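Local coordinates for protein ATP phosphoribosyltransferase regulatory subunit (Bacillus halodurans, PDB 3OD1) that is probably required for the first step of histidine biosynthesis, perhaps as the regulatory partner that lets histidine feed back on ATP phosphoribosyltransferase, at residues L220-A233 with E257-T270. Numbering follows the deposited sequence.
Sequences LLSLRGGRAAIEEA and ESYGASEYVKFDLT
R224 grips D268 side-on with two nitrogens, NE giving a hydrogen bond of 2.9 Å to OD1 and NH2 one of 3.1 Å to OD2. Both oxygens lie near the guanidinium plane, yet both are met from above the carboxylate, because the two flat groups stand 76° apart. The bend of the arginine at chi3 (75°) brings its NE edge alongside the aspartate. D268 OD1 has two further donors: T270 N closes an Asx turn, and T270 OG1, 2.6 Å from OD1, comes in on the syn side; the same hydroxyl also meets Y197 OH. An alanine in place of D268 would probably leave the R224 guanidinium without its countercharge and T270 N without its acceptor, undoing the turn that ends the strand.

The backbones pair antiparallel. G225 and F267 exchange two hydrogen bonds, F267 N to G225 O at 2.8 Å being almost straight, and L269 N goes to the carbonyl of L223, the central residue of an inverse gamma turn. D268, on the same face as R224, forms the non-hydrogen-bonded pair with it, and R224 CA adds a CA-H...O contact to F267 O.

On the other face the F267 ring packs against helix 228-234. I230 CD1 sits over it in a CH-pi contact, 3.7 Å from the centroid, while A233 CB meets L269 CD2 at 3.5 Å. Farther along, R227 NH2 and E257 OE2 form a salt bridge through charge alone, the oxygen lying well out of the guanidinium plane.

Strand 265-268 also bonds through K266 and D268 to I165 of strand 162-167. Strand 224-225, joined to it through helices 228-234 and 240-258, is an outermost strand, within this chain, of the mixed sheet of a class II aminoacyl-tRNA synthetase-like fold.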
loop_
_atom_site.group_PDB
_atom_site.type_symbol
_atom_site.label_atom_id
_atom_site.label_comp_id
_atom_site.label_asym_id
_atom_site.label_seq_id
_atom_site.Cartn_x
_atom_site.Cartn_y
_atom_site.Cartn_z
ATOM N N LEU B 220 23.837 -34.175 -12.478
ATOM C CA LEU B 220 22.798 -33.150 -12.390
ATOM C C LEU B 220 23.365 -31.890 -11.762
ATOM O O LEU B 220 23.134 -30.794 -12.252
ATOM C CB LEU B 220 21.620 -33.645 -11.552
ATOM C CG LEU B 220 20.563 -32.605 -11.170
ATOM C CD1 LEU B 220 19.989 -31.928 -12.412
ATOM C CD2 LEU B 220 19.473 -33.285 -10.362
ATOM N N LEU B 221 24.115 -32.064 -10.677
ATOM C CA LEU B 221 24.704 -30.951 -9.929
ATOM C C LEU B 221 25.627 -30.076 -10.773
ATOM O O LEU B 221 25.876 -28.919 -10.440
ATOM C CB LEU B 221 25.477 -31.487 -8.730
ATOM C CG LEU B 221 24.794 -31.419 -7.366
ATOM C CD1 LEU B 221 23.290 -31.630 -7.476
ATOM C CD2 LEU B 221 25.430 -32.421 -6.411
ATOM N N SER B 222 26.138 -30.631 -11.864
ATOM C CA SER B 222 27.048 -29.885 -12.723
ATOM C C SER B 222 26.325 -29.056 -13.778
ATOM O O SER B 222 26.955 -28.266 -14.473
ATOM C CB SER B 222 28.037 -30.833 -13.407
ATOM O OG SER B 222 29.168 -31.052 -12.583
ATOM N N LEU B 223 25.013 -29.245 -13.908
ATOM C CA LEU B 223 24.246 -28.581 -14.965
ATOM C C LEU B 223 23.937 -27.137 -14.590
ATOM O O LEU B 223 22.784 -26.767 -14.358
ATOM C CB LEU B 223 22.955 -29.352 -15.264
ATOM C CG LEU B 223 23.142 -30.806 -15.687
ATOM C CD1 LEU B 223 21.800 -31.537 -15.775
ATOM C CD2 LEU B 223 23.912 -30.887 -17.017
ATOM N N ARG B 224 24.985 -26.326 -14.523
ATOM C CA ARG B 224 24.874 -24.948 -14.080
ATOM C C ARG B 224 25.842 -24.113 -14.898
ATOM O O ARG B 224 27.058 -24.231 -14.734
ATOM C CB ARG B 224 25.230 -24.837 -12.593
ATOM C CG ARG B 224 24.625 -25.928 -11.719
ATOM C CD ARG B 224 24.930 -25.696 -10.246
ATOM N NE ARG B 224 24.121 -24.626 -9.652
ATOM C CZ ARG B 224 24.633 -23.592 -8.998
ATOM N NH1 ARG B 224 25.950 -23.483 -8.887
ATOM N NH2 ARG B 224 23.833 -22.662 -8.474
ATOM N N GLY B 225 25.308 -23.281 -15.786
ATOM C CA GLY B 225 26.132 -22.428 -16.625
ATOM C C GLY B 225 25.352 -21.715 -17.711
ATOM O O GLY B 225 24.242 -21.230 -17.483
ATOM N N GLY B 226 25.939 -21.655 -18.901
ATOM C CA GLY B 226 25.340 -20.960 -20.024
ATOM C C GLY B 226 24.454 -21.877 -20.840
ATOM O O GLY B 226 24.148 -22.994 -20.420
ATOM N N ARG B 227 24.050 -21.403 -22.016
ATOM C CA ARG B 227 23.202 -22.169 -22.925
ATOM C C ARG B 227 23.750 -23.584 -23.157
ATOM O O ARG B 227 23.006 -24.500 -23.518
ATOM C CB ARG B 227 23.069 -21.420 -24.256
ATOM C CG ARG B 227 21.928 -21.875 -25.154
ATOM C CD ARG B 227 22.442 -22.199 -26.552
ATOM N NE ARG B 227 21.787 -21.442 -27.620
ATOM C CZ ARG B 227 22.377 -20.483 -28.331
ATOM N NH1 ARG B 227 23.638 -20.147 -28.086
ATOM N NH2 ARG B 227 21.704 -19.857 -29.289
ATOM N N ALA B 228 25.052 -23.754 -22.944
ATOM C CA ALA B 228 25.706 -25.047 -23.143
ATOM C C ALA B 228 25.192 -26.097 -22.167
ATOM O O ALA B 228 25.143 -27.280 -22.491
ATOM C CB ALA B 228 27.213 -24.901 -23.008
ATOM N N ALA B 229 24.810 -25.655 -20.973
ATOM C CA ALA B 229 24.384 -26.563 -19.910
ATOM C C ALA B 229 23.220 -27.445 -20.334
ATOM O O ALA B 229 23.099 -28.583 -19.878
ATOM C CB ALA B 229 24.026 -25.784 -18.653
ATOM N N ILE B 230 22.366 -26.918 -21.209
ATOM C CA ILE B 230 21.192 -27.654 -21.664
ATOM C C ILE B 230 21.619 -28.825 -22.533
ATOM O O ILE B 230 20.958 -29.862 -22.569
ATOM C CB ILE B 230 20.223 -26.760 -22.460
ATOM C CG1 ILE B 230 19.719 -25.607 -21.588
ATOM C CG2 ILE B 230 19.047 -27.585 -22.996
ATOM C CD1 ILE B 230 18.754 -24.690 -22.305
ATOM N N GLU B 231 22.735 -28.659 -23.231
ATOM C CA GLU B 231 23.253 -29.726 -24.082
ATOM C C GLU B 231 23.765 -30.888 -23.236
ATOM O O GLU B 231 23.399 -32.041 -23.469
ATOM C CB GLU B 231 24.334 -29.191 -25.015
ATOM C CG GLU B 231 23.855 -28.028 -25.867
ATOM C CD GLU B 231 22.513 -28.310 -26.520
ATOM O OE1 GLU B 231 22.271 -29.476 -26.898
ATOM O OE2 GLU B 231 21.701 -27.368 -26.655
ATOM N N GLU B 232 24.588 -30.575 -22.237
ATOM C CA GLU B 232 25.070 -31.579 -21.294
ATOM C C GLU B 232 23.907 -32.238 -20.543
ATOM O O GLU B 232 24.015 -33.371 -20.073
ATOM C CB GLU B 232 26.044 -30.949 -20.294
ATOM C CG GLU B 232 26.575 -29.578 -20.708
ATOM C CD GLU B 232 27.961 -29.635 -21.329
ATOM O OE1 GLU B 232 28.118 -30.256 -22.402
ATOM O OE2 GLU B 232 28.897 -29.047 -20.744
ATOM N N ALA B 233 22.791 -31.525 -20.423
ATOM C CA ALA B 233 21.638 -32.070 -19.719
ATOM C C ALA B 233 20.991 -33.192 -20.527
ATOM O O ALA B 233 20.410 -34.126 -19.964
ATOM C CB ALA B 233 20.623 -30.965 -19.397
ATOM N N GLU B 257 16.297 -14.619 -26.514
ATOM C CA GLU B 257 17.204 -14.037 -27.499
ATOM C C GLU B 257 16.464 -12.995 -28.322
ATOM O O GLU B 257 16.959 -11.888 -28.527
ATOM C CB GLU B 257 17.782 -15.119 -28.426
ATOM C CG GLU B 257 18.731 -16.090 -27.736
ATOM C CD GLU B 257 19.482 -16.968 -28.720
ATOM O OE1 GLU B 257 18.838 -17.780 -29.419
ATOM O OE2 GLU B 257 20.721 -16.842 -28.793
ATOM N N SER B 258 15.270 -13.349 -28.788
ATOM C CA SER B 258 14.458 -12.413 -29.551
ATOM C C SER B 258 14.191 -11.156 -28.745
ATOM O O SER B 258 14.184 -10.052 -29.294
ATOM C CB SER B 258 13.142 -13.059 -29.983
ATOM O OG SER B 258 13.406 -14.144 -30.849
ATOM N N TYR B 259 13.970 -11.315 -27.442
ATOM C CA TYR B 259 13.814 -10.149 -26.574
ATOM C C TYR B 259 15.127 -9.426 -26.285
ATOM O O TYR B 259 15.130 -8.409 -25.600
ATOM C CB TYR B 259 13.180 -10.521 -25.234
ATOM C CG TYR B 259 11.677 -10.655 -25.252
ATOM C CD1 TYR B 259 10.854 -9.535 -25.229
ATOM C CD2 TYR B 259 11.077 -11.911 -25.242
ATOM C CE1 TYR B 259 9.460 -9.664 -25.227
ATOM C CE2 TYR B 259 9.704 -12.049 -25.233
ATOM C CZ TYR B 259 8.898 -10.927 -25.224
ATOM O OH TYR B 259 7.526 -11.079 -25.222
ATOM N N GLY B 260 16.240 -9.957 -26.774
ATOM C CA GLY B 260 17.532 -9.369 -26.467
ATOM C C GLY B 260 17.828 -9.395 -24.975
ATOM O O GLY B 260 18.509 -8.510 -24.455
ATOM N N ALA B 261 17.317 -10.418 -24.287
ATOM C CA ALA B 261 17.488 -10.547 -22.844
ATOM C C ALA B 261 18.496 -11.635 -22.506
ATOM O O ALA B 261 18.743 -11.931 -21.338
ATOM C CB ALA B 261 16.149 -10.843 -22.171
ATOM N N SER B 262 19.096 -12.202 -23.542
ATOM C CA SER B 262 19.941 -13.379 -23.420
ATOM C C SER B 262 21.135 -13.189 -22.490
ATOM O O SER B 262 21.494 -14.096 -21.730
ATOM C CB SER B 262 20.434 -13.794 -24.806
ATOM O OG SER B 262 20.665 -15.178 -24.844
ATOM N N GLU B 263 21.751 -12.012 -22.557
ATOM C CA GLU B 263 22.951 -11.733 -21.772
ATOM C C GLU B 263 22.685 -11.899 -20.280
ATOM O O GLU B 263 23.608 -12.163 -19.508
ATOM C CB GLU B 263 23.484 -10.322 -22.063
ATOM C CG GLU B 263 22.541 -9.195 -21.642
ATOM C CD GLU B 263 23.166 -7.801 -21.741
ATOM O OE1 GLU B 263 24.106 -7.497 -20.971
ATOM O OE2 GLU B 263 22.699 -6.999 -22.581
ATOM N N TYR B 264 21.416 -11.764 -19.890
ATOM C CA TYR B 264 21.025 -11.755 -18.481
ATOM C C TYR B 264 20.694 -13.132 -17.915
ATOM O O TYR B 264 20.551 -13.297 -16.701
ATOM C CB TYR B 264 19.828 -10.819 -18.272
ATOM C CG TYR B 264 20.169 -9.359 -18.450
ATOM C CD1 TYR B 264 20.750 -8.638 -17.417
ATOM C CD2 TYR B 264 19.919 -8.703 -19.649
ATOM C CE1 TYR B 264 21.072 -7.305 -17.564
ATOM C CE2 TYR B 264 20.233 -7.364 -19.806
ATOM C CZ TYR B 264 20.811 -6.673 -18.757
ATOM O OH TYR B 264 21.138 -5.348 -18.898
ATOM N N VAL B 265 20.578 -14.129 -18.782
ATOM C CA VAL B 265 20.091 -15.417 -18.329
ATOM C C VAL B 265 21.199 -16.457 -18.231
ATOM O O VAL B 265 22.167 -16.428 -18.987
ATOM C CB VAL B 265 18.938 -15.944 -19.221
ATOM C CG1 VAL B 265 17.769 -14.968 -19.204
ATOM C CG2 VAL B 265 19.416 -16.176 -20.634
ATOM N N LYS B 266 21.056 -17.357 -17.268
ATOM C CA LYS B 266 21.898 -18.534 -17.203
ATOM C C LYS B 266 21.035 -19.701 -16.747
ATOM O O LYS B 266 19.868 -19.513 -16.407
ATOM C CB LYS B 266 23.102 -18.300 -16.290
ATOM C CG LYS B 266 22.775 -17.959 -14.853
ATOM C CD LYS B 266 24.051 -17.615 -14.100
ATOM C CE LYS B 266 23.840 -17.591 -12.589
ATOM N NZ LYS B 266 25.121 -17.342 -11.853
ATOM N N PHE B 267 21.584 -20.908 -16.775
ATOM C CA PHE B 267 20.798 -22.080 -16.431
ATOM C C PHE B 267 21.296 -22.746 -15.167
ATOM O O PHE B 267 22.500 -22.890 -14.964
ATOM C CB PHE B 267 20.770 -23.061 -17.597
ATOM C CG PHE B 267 20.108 -22.505 -18.819
ATOM C CD1 PHE B 267 18.741 -22.647 -19.004
ATOM C CD2 PHE B 267 20.846 -21.815 -19.767
ATOM C CE1 PHE B 267 18.125 -22.121 -20.122
ATOM C CE2 PHE B 267 20.238 -21.293 -20.890
ATOM C CZ PHE B 267 18.874 -21.445 -21.067
ATOM N N ASP B 268 20.358 -23.126 -14.307
ATOM C CA ASP B 268 20.684 -23.871 -13.100
ATOM C C ASP B 268 19.668 -24.979 -12.906
ATOM O O ASP B 268 18.650 -24.798 -12.236
ATOM C CB ASP B 268 20.730 -22.956 -11.879
ATOM C CG ASP B 268 21.047 -23.710 -10.600
ATOM O OD1 ASP B 268 21.397 -24.909 -10.675
ATOM O OD2 ASP B 268 20.948 -23.102 -9.517
ATOM N N LEU B 269 19.945 -26.127 -13.515
ATOM C CA LEU B 269 18.993 -27.223 -13.496
ATOM C C LEU B 269 18.933 -27.897 -12.130
ATOM O O LEU B 269 18.189 -28.846 -11.948
ATOM C CB LEU B 269 19.296 -28.232 -14.610
ATOM C CG LEU B 269 18.638 -27.899 -15.956
ATOM C CD1 LEU B 269 18.931 -26.474 -16.359
ATOM C CD2 LEU B 269 19.070 -28.870 -17.062
ATOM N N THR B 270 19.695 -27.400 -11.154
ATOM C CA THR B 270 19.547 -27.921 -9.793
ATOM C C THR B 270 18.442 -27.169 -9.045
ATOM O O THR B 270 18.081 -27.522 -7.921
ATOM C CB THR B 270 20.852 -27.827 -8.978
ATOM O OG1 THR B 270 21.090 -26.469 -8.609
ATOM C CG2 THR B 270 22.029 -28.367 -9.790
#